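PDB 4M59: pentatricopeptide repeat-containing protein 10, chloroplastic, which binds specific single-stranded RNA elements in chloroplast intergenic regions and stabilises the mRNA by blocking exonucleases from either direction. Local coordinates for residues Lys44-Ser49 / Glu53-Leu58; Arg78-Glu83 / Asp87-Leu92; Gly511-Phe516 / Ser536-Asn541. The protein carries 4 engineered substitutions. All coordinates share one frame; numbering follows the deposited sequence.

Contact 1 of 3, residues Lys44-Ser49 / Glu53-Leu58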
loop_
_atom_site.group_PDB
_atom_site.type_symbol
_atom_site.label_atom_id
_atom_site.label_comp_id
_atom_site.label_asym_id
_atom_site.label_seq_id
_atom_site.Cartn_x
_atom_site.Cartn_y
_atom_site.Cartn_z
ATOM N N LYS A 44 -41.579 -11.444 10.353
ATOM C CA LYS A 44 -41.768 -10.033 10.044
ATOM C C LYS A 44 -41.415 -9.176 11.247
ATOM O O LYS A 44 -40.870 -8.081 11.099
ATOM C CB LYS A 44 -43.209 -9.767 9.613
ATOM C CG LYS A 44 -43.473 -8.336 9.168
ATOM C CD LYS A 44 -44.436 -8.289 7.992
ATOM C CE LYS A 44 -45.022 -6.901 7.814
ATOM N NZ LYS A 44 -45.557 -6.695 6.441
ATOM N N ALA A 45 -41.723 -9.674 12.440
ATOM C CA ALA A 45 -41.396 -8.943 13.650
ATOM C C ALA A 45 -39.916 -8.966 13.954
ATOM O O ALA A 45 -39.353 -7.969 14.382
ATOM C CB ALA A 45 -42.171 -9.490 14.825
ATOM N N LEU A 46 -39.279 -10.106 13.750
ATOM C CA LEU A 46 -37.873 -10.215 14.073
ATOM C C LEU A 46 -37.035 -9.321 13.177
ATOM O O LEU A 46 -35.978 -8.867 13.576
ATOM C CB LEU A 46 -37.417 -11.659 13.968
ATOM C CG LEU A 46 -38.024 -12.609 14.998
ATOM C CD1 LEU A 46 -37.896 -14.042 14.558
ATOM C CD2 LEU A 46 -37.347 -12.432 16.321
ATOM N N GLU A 47 -37.519 -9.077 11.961
ATOM C CA GLU A 47 -36.810 -8.233 11.011
ATOM C C GLU A 47 -37.055 -6.755 11.294
ATOM O O GLU A 47 -36.240 -5.901 10.945
ATOM C CB GLU A 47 -37.230 -8.568 9.578
ATOM C CG GLU A 47 -36.785 -9.946 9.108
ATOM C CD GLU A 47 -37.251 -10.257 7.700
ATOM O OE1 GLU A 47 -37.667 -9.319 6.988
ATOM O OE2 GLU A 47 -37.200 -11.442 7.304
ATOM N N LEU A 48 -38.187 -6.460 11.931
ATOM C CA LEU A 48 -38.540 -5.086 12.263
ATOM C C LEU A 48 -37.608 -4.517 13.326
ATOM O O LEU A 48 -37.648 -3.324 13.623
ATOM C CB LEU A 48 -39.992 -5.009 12.741
ATOM C CG LEU A 48 -40.508 -3.621 13.124
ATOM C CD1 LEU A 48 -41.044 -2.889 11.900
ATOM C CD2 LEU A 48 -41.573 -3.721 14.204
ATOM N N SER A 49 -36.770 -5.379 13.893
ATOM C CA SER A 49 -35.825 -4.965 14.923
ATOM C C SER A 49 -34.386 -5.248 14.497
ATOM O O SER A 49 -33.456 -5.101 15.289
ATOM C CB SER A 49 -36.131 -5.669 16.245
ATOM O OG SER A 49 -35.952 -7.071 16.130
ATOM N N GLU A 53 -30.772 -12.535 11.877
ATOM C CA GLU A 53 -30.058 -13.789 12.076
ATOM C C GLU A 53 -30.934 -14.737 12.858
ATOM O O GLU A 53 -30.766 -15.947 12.801
ATOM C CB GLU A 53 -28.752 -13.580 12.833
ATOM C CG GLU A 53 -27.828 -12.567 12.233
ATOM C CD GLU A 53 -27.924 -11.251 12.930
ATOM O OE1 GLU A 53 -29.042 -10.709 13.018
ATOM O OE2 GLU A 53 -26.888 -10.756 13.402
ATOM N N TRP A 54 -31.882 -14.159 13.580
ATOM C CA TRP A 54 -32.798 -14.898 14.419
ATOM C C TRP A 54 -34.000 -15.389 13.629
ATOM O O TRP A 54 -34.544 -16.445 13.912
ATOM C CB TRP A 54 -33.244 -14.028 15.590
ATOM C CG TRP A 54 -32.212 -13.903 16.653
ATOM C CD1 TRP A 54 -31.982 -14.776 17.662
ATOM C CD2 TRP A 54 -31.262 -12.850 16.816
ATOM N NE1 TRP A 54 -30.954 -14.337 18.445
ATOM C CE2 TRP A 54 -30.493 -13.155 17.942
ATOM C CE3 TRP A 54 -30.985 -11.685 16.110
ATOM C CZ2 TRP A 54 -29.476 -12.336 18.383
ATOM C CZ3 TRP A 54 -29.976 -10.874 16.552
ATOM C CH2 TRP A 54 -29.235 -11.198 17.675
ATOM N N ALA A 55 -34.397 -14.627 12.627
ATOM C CA ALA A 55 -35.501 -15.011 11.779
ATOM C C ALA A 55 -35.103 -16.172 10.903
ATOM O O ALA A 55 -35.941 -16.894 10.393
ATOM C CB ALA A 55 -35.928 -13.857 10.943
ATOM N N LEU A 56 -33.808 -16.352 10.735
ATOM C CA LEU A 56 -33.299 -17.451 9.949
ATOM C C LEU A 56 -33.302 -18.712 10.780
ATOM O O LEU A 56 -33.693 -19.766 10.318
ATOM C CB LEU A 56 -31.881 -17.142 9.507
ATOM C CG LEU A 56 -31.450 -17.515 8.098
ATOM C CD1 LEU A 56 -29.969 -17.401 8.006
ATOM C CD2 LEU A 56 -31.860 -18.904 7.765
ATOM N N ALA A 57 -32.855 -18.589 12.014
ATOM C CA ALA A 57 -32.735 -19.737 12.881
ATOM C C ALA A 57 -34.082 -20.359 13.151
ATOM O O ALA A 57 -34.198 -21.565 13.316
ATOM C CB ALA A 57 -32.097 -19.329 14.167
ATOM N N LEU A 58 -35.111 -19.517 13.227
ATOM C CA LEU A 58 -36.466 -19.990 13.465
ATOM C C LEU A 58 -36.972 -20.713 12.227
ATOM O O LEU A 58 -37.596 -21.769 12.321
ATOM C CB LEU A 58 -37.388 -18.818 13.805
ATOM C CG LEU A 58 -38.812 -19.167 14.241
ATOM C CD1 LEU A 58 -38.795 -20.185 15.369
ATOM C CD2 LEU A 58 -39.560 -17.913 14.660
#

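Contact 2 of 3, residues Arg78-Glu83 / Asp87-Leu92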
loop_
_atom_site.group_PDB
_atom_site.type_symbol
_atom_site.label_atom_id
_atom_site.label_comp_id
_atom_site.label_asym_id
_atom_site.label_seq_id
_atom_site.Cartn_x
_atom_site.Cartn_y
_atom_site.Cartn_z
ATOM N N ARG A 78 -36.190 -11.865 1.422
ATOM C CA ARG A 78 -36.269 -10.460 1.043
ATOM C C ARG A 78 -35.332 -9.620 1.906
ATOM O O ARG A 78 -34.695 -8.685 1.424
ATOM C CB ARG A 78 -37.703 -9.941 1.172
ATOM C CG ARG A 78 -37.819 -8.429 1.153
ATOM C CD ARG A 78 -38.843 -7.971 0.126
ATOM N NE ARG A 78 -39.857 -7.102 0.715
ATOM C CZ ARG A 78 -41.091 -7.492 1.016
ATOM N NH1 ARG A 78 -41.471 -8.739 0.780
ATOM N NH2 ARG A 78 -41.947 -6.634 1.549
ATOM N N ALA A 79 -35.261 -9.968 3.184
ATOM C CA ALA A 79 -34.409 -9.294 4.135
ATOM C C ALA A 79 -32.950 -9.579 3.863
ATOM O O ALA A 79 -32.149 -8.669 3.751
ATOM C CB ALA A 79 -34.763 -9.732 5.511
ATOM N N LEU A 80 -32.621 -10.856 3.761
ATOM C CA LEU A 80 -31.265 -11.272 3.508
ATOM C C LEU A 80 -30.720 -10.580 2.290
ATOM O O LEU A 80 -29.603 -10.086 2.289
ATOM C CB LEU A 80 -31.206 -12.772 3.293
ATOM C CG LEU A 80 -31.387 -13.607 4.544
ATOM C CD1 LEU A 80 -31.127 -15.054 4.266
ATOM C CD2 LEU A 80 -30.467 -13.118 5.597
ATOM N N GLY A 81 -31.523 -10.542 1.248
ATOM C CA GLY A 81 -31.124 -9.863 0.042
ATOM C C GLY A 81 -31.029 -8.395 0.317
ATOM O O GLY A 81 -30.156 -7.714 -0.202
ATOM N N ARG A 82 -31.965 -7.895 1.115
ATOM C CA ARG A 82 -32.004 -6.482 1.444
ATOM C C ARG A 82 -30.900 -6.156 2.436
ATOM O O ARG A 82 -30.458 -5.013 2.534
ATOM C CB ARG A 82 -33.365 -6.099 2.024
ATOM C CG ARG A 82 -33.440 -4.678 2.551
ATOM C CD ARG A 82 -34.877 -4.197 2.643
ATOM N NE ARG A 82 -35.657 -4.971 3.604
ATOM C CZ ARG A 82 -35.308 -5.155 4.874
ATOM N NH1 ARG A 82 -34.188 -4.624 5.340
ATOM N NH2 ARG A 82 -36.080 -5.873 5.678
ATOM N N GLU A 83 -30.455 -7.170 3.172
ATOM C CA GLU A 83 -29.416 -6.974 4.139
ATOM C C GLU A 83 -28.137 -7.509 3.578
ATOM O O GLU A 83 -27.147 -7.572 4.257
ATOM C CB GLU A 83 -29.789 -7.697 5.418
ATOM C CG GLU A 83 -29.282 -7.105 6.669
ATOM C CD GLU A 83 -29.830 -5.749 6.929
ATOM O OE1 GLU A 83 -29.080 -4.900 7.422
ATOM O OE2 GLU A 83 -31.010 -5.519 6.665
ATOM N N ASP A 87 -24.795 -15.405 1.084
ATOM C CA ASP A 87 -24.354 -16.753 1.398
ATOM C C ASP A 87 -25.444 -17.478 2.122
ATOM O O ASP A 87 -25.583 -18.683 2.018
ATOM C CB ASP A 87 -23.103 -16.733 2.268
ATOM C CG ASP A 87 -22.702 -18.111 2.740
ATOM O OD1 ASP A 87 -22.159 -18.883 1.935
ATOM O OD2 ASP A 87 -22.919 -18.421 3.917
ATOM N N ALA A 88 -26.227 -16.723 2.859
ATOM C CA ALA A 88 -27.227 -17.295 3.715
ATOM C C ALA A 88 -28.381 -17.801 2.892
ATOM O O ALA A 88 -29.057 -18.740 3.268
ATOM C CB ALA A 88 -27.689 -16.266 4.684
ATOM N N VAL A 89 -28.598 -17.172 1.752
ATOM C CA VAL A 89 -29.660 -17.564 0.854
ATOM C C VAL A 89 -29.255 -18.776 0.035
ATOM O O VAL A 89 -30.081 -19.604 -0.304
ATOM C CB VAL A 89 -30.042 -16.420 -0.081
ATOM C CG1 VAL A 89 -31.259 -16.774 -0.864
ATOM C CG2 VAL A 89 -30.291 -15.166 0.705
ATOM N N CYS A 90 -27.974 -18.887 -0.268
ATOM C CA CYS A 90 -27.486 -20.047 -0.984
ATOM C C CYS A 90 -27.505 -21.227 -0.057
ATOM O O CYS A 90 -27.375 -22.354 -0.477
ATOM C CB CYS A 90 -26.075 -19.817 -1.505
ATOM S SG CYS A 90 -25.929 -18.567 -2.751
ATOM N N ALA A 91 -27.668 -20.952 1.222
ATOM C CA ALA A 91 -27.738 -21.989 2.216
ATOM C C ALA A 91 -29.109 -22.602 2.215
ATOM O O ALA A 91 -29.253 -23.811 2.188
ATOM C CB ALA A 91 -27.449 -21.417 3.549
ATOM N N LEU A 92 -30.114 -21.741 2.256
ATOM C CA LEU A 92 -31.508 -22.135 2.228
ATOM C C LEU A 92 -31.801 -22.926 0.991
ATOM O O LEU A 92 -32.623 -23.824 0.992
ATOM C CB LEU A 92 -32.368 -20.899 2.209
ATOM C CG LEU A 92 -32.195 -20.044 3.443
ATOM C CD1 LEU A 92 -32.922 -18.748 3.283
ATOM C CD2 LEU A 92 -32.741 -20.788 4.617
#

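Contact 3 of 3, residues Gly511-Phe516 / Ser536-Asn541. With nucleotides of chain C.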
loop_
_atom_site.group_PDB
_atom_site.type_symbol
_atom_site.label_atom_id
_atom_site.label_comp_id
_atom_site.label_asym_id
_atom_site.label_seq_id
_atom_site.Cartn_x
_atom_site.Cartn_y
_atom_site.Cartn_z
ATOM N N GLY A 511 18.212 -13.189 21.642
ATOM C CA GLY A 511 17.142 -12.224 21.737
ATOM C C GLY A 511 16.212 -12.237 20.559
ATOM O O GLY A 511 15.178 -11.587 20.577
ATOM N N MET A 512 16.585 -12.970 19.523
ATOM C CA MET A 512 15.748 -13.096 18.347
ATOM C C MET A 512 14.825 -14.280 18.518
ATOM O O MET A 512 13.638 -14.203 18.228
ATOM C CB MET A 512 16.603 -13.291 17.105
ATOM C CG MET A 512 17.422 -12.096 16.738
ATOM S SD MET A 512 18.700 -12.423 15.531
ATOM C CE MET A 512 17.707 -12.736 14.101
ATOM N N GLU A 513 15.382 -15.376 19.003
ATOM C CA GLU A 513 14.612 -16.581 19.212
ATOM C C GLU A 513 13.441 -16.308 20.120
ATOM O O GLU A 513 12.387 -16.893 19.966
ATOM C CB GLU A 513 15.492 -17.668 19.803
ATOM C CG GLU A 513 16.587 -18.115 18.883
ATOM C CD GLU A 513 17.154 -19.446 19.277
ATOM O OE1 GLU A 513 17.591 -19.588 20.429
ATOM O OE2 GLU A 513 17.158 -20.358 18.438
ATOM N N THR A 514 13.634 -15.400 21.057
ATOM C CA THR A 514 12.593 -15.017 21.976
ATOM C C THR A 514 11.506 -14.283 21.235
ATOM O O THR A 514 10.332 -14.389 21.562
ATOM C CB THR A 514 13.148 -14.092 23.036
ATOM O OG1 THR A 514 14.276 -14.712 23.647
ATOM C CG2 THR A 514 12.124 -13.817 24.086
ATOM N N ALA A 515 11.906 -13.529 20.224
ATOM C CA ALA A 515 10.976 -12.697 19.484
ATOM C C ALA A 515 10.241 -13.525 18.462
ATOM O O ALA A 515 9.057 -13.362 18.246
ATOM C CB ALA A 515 11.714 -11.586 18.810
ATOM N N PHE A 516 10.982 -14.419 17.837
ATOM C CA PHE A 516 10.437 -15.355 16.893
ATOM C C PHE A 516 9.539 -16.290 17.656
ATOM O O PHE A 516 8.610 -16.859 17.116
ATOM C CB PHE A 516 11.590 -16.123 16.296
ATOM C CG PHE A 516 11.219 -16.986 15.151
ATOM C CD1 PHE A 516 10.520 -16.479 14.087
ATOM C CD2 PHE A 516 11.619 -18.298 15.112
ATOM C CE1 PHE A 516 10.207 -17.274 13.027
ATOM C CE2 PHE A 516 11.307 -19.093 14.051
ATOM C CZ PHE A 516 10.598 -18.581 13.010
ATOM N N SER A 536 19.613 -16.544 8.368
ATOM C CA SER A 536 20.980 -16.090 8.211
ATOM C C SER A 536 21.728 -16.108 9.519
ATOM O O SER A 536 22.928 -16.329 9.548
ATOM C CB SER A 536 21.020 -14.687 7.634
ATOM O OG SER A 536 22.351 -14.252 7.492
ATOM N N ILE A 537 21.023 -15.876 10.611
ATOM C CA ILE A 537 21.671 -15.893 11.902
ATOM C C ILE A 537 22.043 -17.312 12.298
ATOM O O ILE A 537 23.104 -17.538 12.856
ATOM C CB ILE A 537 20.826 -15.196 12.982
ATOM C CG1 ILE A 537 21.644 -15.020 14.250
ATOM C CG2 ILE A 537 19.572 -15.956 13.282
ATOM C CD1 ILE A 537 22.913 -14.270 14.032
ATOM N N TYR A 538 21.182 -18.269 11.987
ATOM C CA TYR A 538 21.469 -19.658 12.298
ATOM C C TYR A 538 22.574 -20.130 11.391
ATOM O O TYR A 538 23.403 -20.946 11.772
ATOM C CB TYR A 538 20.232 -20.533 12.090
ATOM C CG TYR A 538 19.131 -20.357 13.104
ATOM C CD1 TYR A 538 19.390 -19.867 14.368
ATOM C CD2 TYR A 538 17.832 -20.682 12.792
ATOM C CE1 TYR A 538 18.380 -19.708 15.281
ATOM C CE2 TYR A 538 16.820 -20.521 13.703
ATOM C CZ TYR A 538 17.100 -20.036 14.943
ATOM O OH TYR A 538 16.085 -19.886 15.844
ATOM N N ALA A 539 22.575 -19.625 10.171
ATOM C CA ALA A 539 23.561 -20.032 9.203
ATOM C C ALA A 539 24.898 -19.432 9.555
ATOM O O ALA A 539 25.932 -20.036 9.323
ATOM C CB ALA A 539 23.154 -19.602 7.828
ATOM N N LYS A 540 24.880 -18.234 10.117
ATOM C CA LYS A 540 26.119 -17.594 10.511
ATOM C C LYS A 540 26.796 -18.338 11.650
ATOM O O LYS A 540 27.951 -18.083 11.970
ATOM C CB LYS A 540 25.892 -16.129 10.862
ATOM C CG LYS A 540 25.863 -15.234 9.651
ATOM C CD LYS A 540 25.488 -13.820 10.021
ATOM C CE LYS A 540 25.356 -12.966 8.785
ATOM N NZ LYS A 540 24.972 -11.582 9.118
ATOM N N ASN A 541 26.061 -19.255 12.267
ATOM C CA ASN A 541 26.659 -20.255 13.128
ATOM C C ASN A 541 26.454 -21.611 12.472
ATOM O O ASN A 541 26.040 -21.688 11.332
ATOM C CB ASN A 541 26.040 -20.201 14.510
ATOM C CG ASN A 541 25.919 -18.797 15.026
ATOM O OD1 ASN A 541 25.603 -17.891 14.276
ATOM N ND2 ASN A 541 26.181 -18.606 16.300
ATOM P P U C 15 23.416 -8.352 6.363
ATOM O OP1 U C 15 22.154 -8.340 7.141
ATOM O OP2 U C 15 24.717 -8.255 7.068
ATOM O "O5'" U C 15 23.435 -9.660 5.455
ATOM C "C5'" U C 15 23.264 -10.962 6.044
ATOM C "C4'" U C 15 23.218 -12.026 4.974
ATOM O "O4'" U C 15 22.327 -11.609 3.910
ATOM C "C3'" U C 15 24.532 -12.308 4.261
ATOM O "O3'" U C 15 25.326 -13.220 5.008
ATOM C "C2'" U C 15 24.060 -12.935 2.953
ATOM O "O2'" U C 15 23.806 -14.321 3.057
ATOM C "C1'" U C 15 22.761 -12.171 2.684
ATOM N N1 U C 15 22.918 -11.086 1.707
ATOM C C2 U C 15 22.743 -11.395 0.372
ATOM O O2 U C 15 22.465 -12.516 -0.016
ATOM N N3 U C 15 22.906 -10.339 -0.488
ATOM C C4 U C 15 23.219 -9.037 -0.165
ATOM O O4 U C 15 23.330 -8.199 -1.060
ATOM C C5 U C 15 23.386 -8.798 1.237
ATOM C C6 U C 15 23.234 -9.807 2.103
ATOM P P U C 16 26.859 -12.885 5.298
ATOM O OP1 U C 16 27.347 -13.828 6.334
ATOM O OP2 U C 16 26.975 -11.424 5.523
ATOM O "O5'" U C 16 27.573 -13.242 3.920
ATOM C "C5'" U C 16 27.496 -14.570 3.374
ATOM C "C4'" U C 16 28.514 -14.745 2.271
ATOM O "O4'" U C 16 28.015 -14.132 1.052
ATOM C "C3'" U C 16 29.867 -14.092 2.509
ATOM O "O3'" U C 16 30.732 -14.962 3.228
ATOM C "C2'" U C 16 30.375 -13.881 1.090
ATOM O "O2'" U C 16 30.949 -15.044 0.531
ATOM C "C1'" U C 16 29.085 -13.520 0.353
ATOM N N1 U C 16 28.835 -12.072 0.302
ATOM C C2 U C 16 29.379 -11.366 -0.754
ATOM O O2 U C 16 30.043 -11.892 -1.629
ATOM N N3 U C 16 29.112 -10.021 -0.743
ATOM C C4 U C 16 28.377 -9.322 0.189
ATOM O O4 U C 16 28.227 -8.106 0.056
ATOM C C5 U C 16 27.849 -10.122 1.250
ATOM C C6 U C 16 28.091 -11.438 1.271
#

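Contact 1 of 3, residues Lys44-Ser49 / Glu53-Leu58
Leu-46 reaches across from helix 39-47 onto helix 52-65, where Ala-55 presents only a methyl group. At its root, CB of Leu-46 meets CB of Ala-55 at 4.0 Å; the small alanine lets the two backbones come close, with the CA atoms of Leu-46 and Ala-55 5.8 Å apart. With CG anti to the carbonyl carbon (chi1 -67°), the branch leans over the facing helix. One tip, CD1, lies against the backbone itself, 3.8 Å from CA of Ala-55, and also touches CD2 of Leu-58 at 4.2 Å. The other tip, CD2, grazes CB of Trp-54 at 4.5 Å. The indole of Trp-54 turns away from this contact; it packs on Leu-23 and makes an edge-to-face pair with the ring of His-51. Next to the leucine, Glu-47 lends only its aliphatic part: CG sits 4.4 Å from CB of Ala-55, while the carboxylate end leads on to helix 70-82. No hydrogen bond links the two segments, so shape and hydrophobicity do the work. Val-12 lies on Leu-46 as well, and Leu-27 on Leu-58. Two consecutive helices joined by a short turn and packed through apolar residues form a helical hairpin, the kind of unit from which PPR and other TPR-like solenoids are built.

Contact 2 of 3, residues Arg78-Glu83 / Asp87-Leu92
Leu-80 and Val-89 are brought together by matching torsions: in Leu-80, CG is anti to the carbonyl carbon (chi1 -73°), and in Val-89 the branch CG2 takes the equivalent place, leaving CG1 opposite the backbone N (chi1 -172°). The two side chains slide past each other in opposite directions, and CG2 of Val-89 lodges against both the root and one tip of the leucine, 3.6 Å from its CB and 3.7 Å from its CD1. The same tip, CD1 of Leu-80, rests on CB of Ala-88 at 3.7 Å and, more loosely, on CD1 of Leu-92 at 4.2 Å. The single methyl of alanine leaves room for the leucine to come close, whereas the branched valine and leucine supply hydrocarbon beside it. All these contacts are apolar, and the two helical segments run roughly antiparallel, their axes 9.6 Å apart at an angle of 150°. Polar groups lie off this interface: Arg-82 pairs with Glu-83 in a long salt bridge, NH1 to OE2, and OD1 and OD2 of Asp-87 are hydrogen-bonded to Ser-402 and Thr-404, respectively, of the second subunit. The hairpin, within the first predicted PPR repeat, packs against several neighbours. Helix 52-65 meets Leu-80 through Trp-52 and Leu-92 through Leu-56, helix 39-47 reaches Ala-79 and Arg-82 through Glu-47, and helix 106-117 receives Val-89 on Val-112 and Cys-90 on Ala-115.

Contact 3 of 3, residues Gly511-Phe516 / Ser536-Asn541
The phenol of Tyr-538 and the carboxylate of Glu-513 are the flat groups that meet here, their planes 76° apart. OE2 approaches the ring obliquely at its hydroxyl end, 3.4 Å from CE1 of Tyr-538, and Ala-547 and Val-550 of helix 544-555 also touch the Tyr-538 side chain. The contact joins two successive repeats of the PPR superhelix: helix 509-519 belongs to the thirteenth predicted repeat, helix 528-539 to the fourteenth. Its one polar link is a hydrogen bond from OH of Tyr-538 to OE2 of Glu-513, 2.8 Å long, using the anti lone pair that faces away from the other carboxylate oxygen. Glu-513 spans the gap because its chain is extended beyond CG, and tyrosine suits the partner position by combining a packing surface with a donor at its far end. Lys-546 of helix 544-555 touches both side chains.

Deeper in, Met-512 and Ile-537 form the apolar half of the joint. A bend at chi3 (69°) turns the methionine methyl toward the isoleucine, so that CE of Met-512 lies 3.8 Å from CG2 of Ile-537, with SD 4.1 Å from CG1 of the same residue. The flexible thioether fits itself to the rigid, branched partner. Ser-533 and Met-534 also pack on Met-512.

Helix 528-539 also leads to the bound RNA. OG of Ser-536 lies 3.5 Å from C4' of U15 in chain C, a sugar contact. Further along the segment, Lys-540, extended beyond CG, runs toward the backbone of the RNA, where its positive charge would favour the phosphates: CE of Lys-540 comes within 3.3 Å of OP1 of U16, and NZ of Lys-540 stays 3.9 Å from OP2 of U15.

All three contacts are mainly buried, but they join different elements. Contacts 1 and 2 each unite two consecutive helices by hydrocarbon packing alone, whereas contact 3 bridges neighbouring repeats and adds a hydrogen bond through the partly exposed Glu-513. The first two are themselves in touch, their centres 12 Å apart: Leu-56 lies against Leu-92 and Ala-88, and the carboxylate of Glu-47 packs on Ala-79, so the hairpins stack side by side. Contact 3 stands more than 50 Å from both by centres. There one helix side faces the adjoining repeat, the other the RNA. Contacts 1 and 2 both also reach the second subunit, by packing at Glu-53 and by hydrogen bonds at Asp-87, whereas no other protein chain touches contact 3.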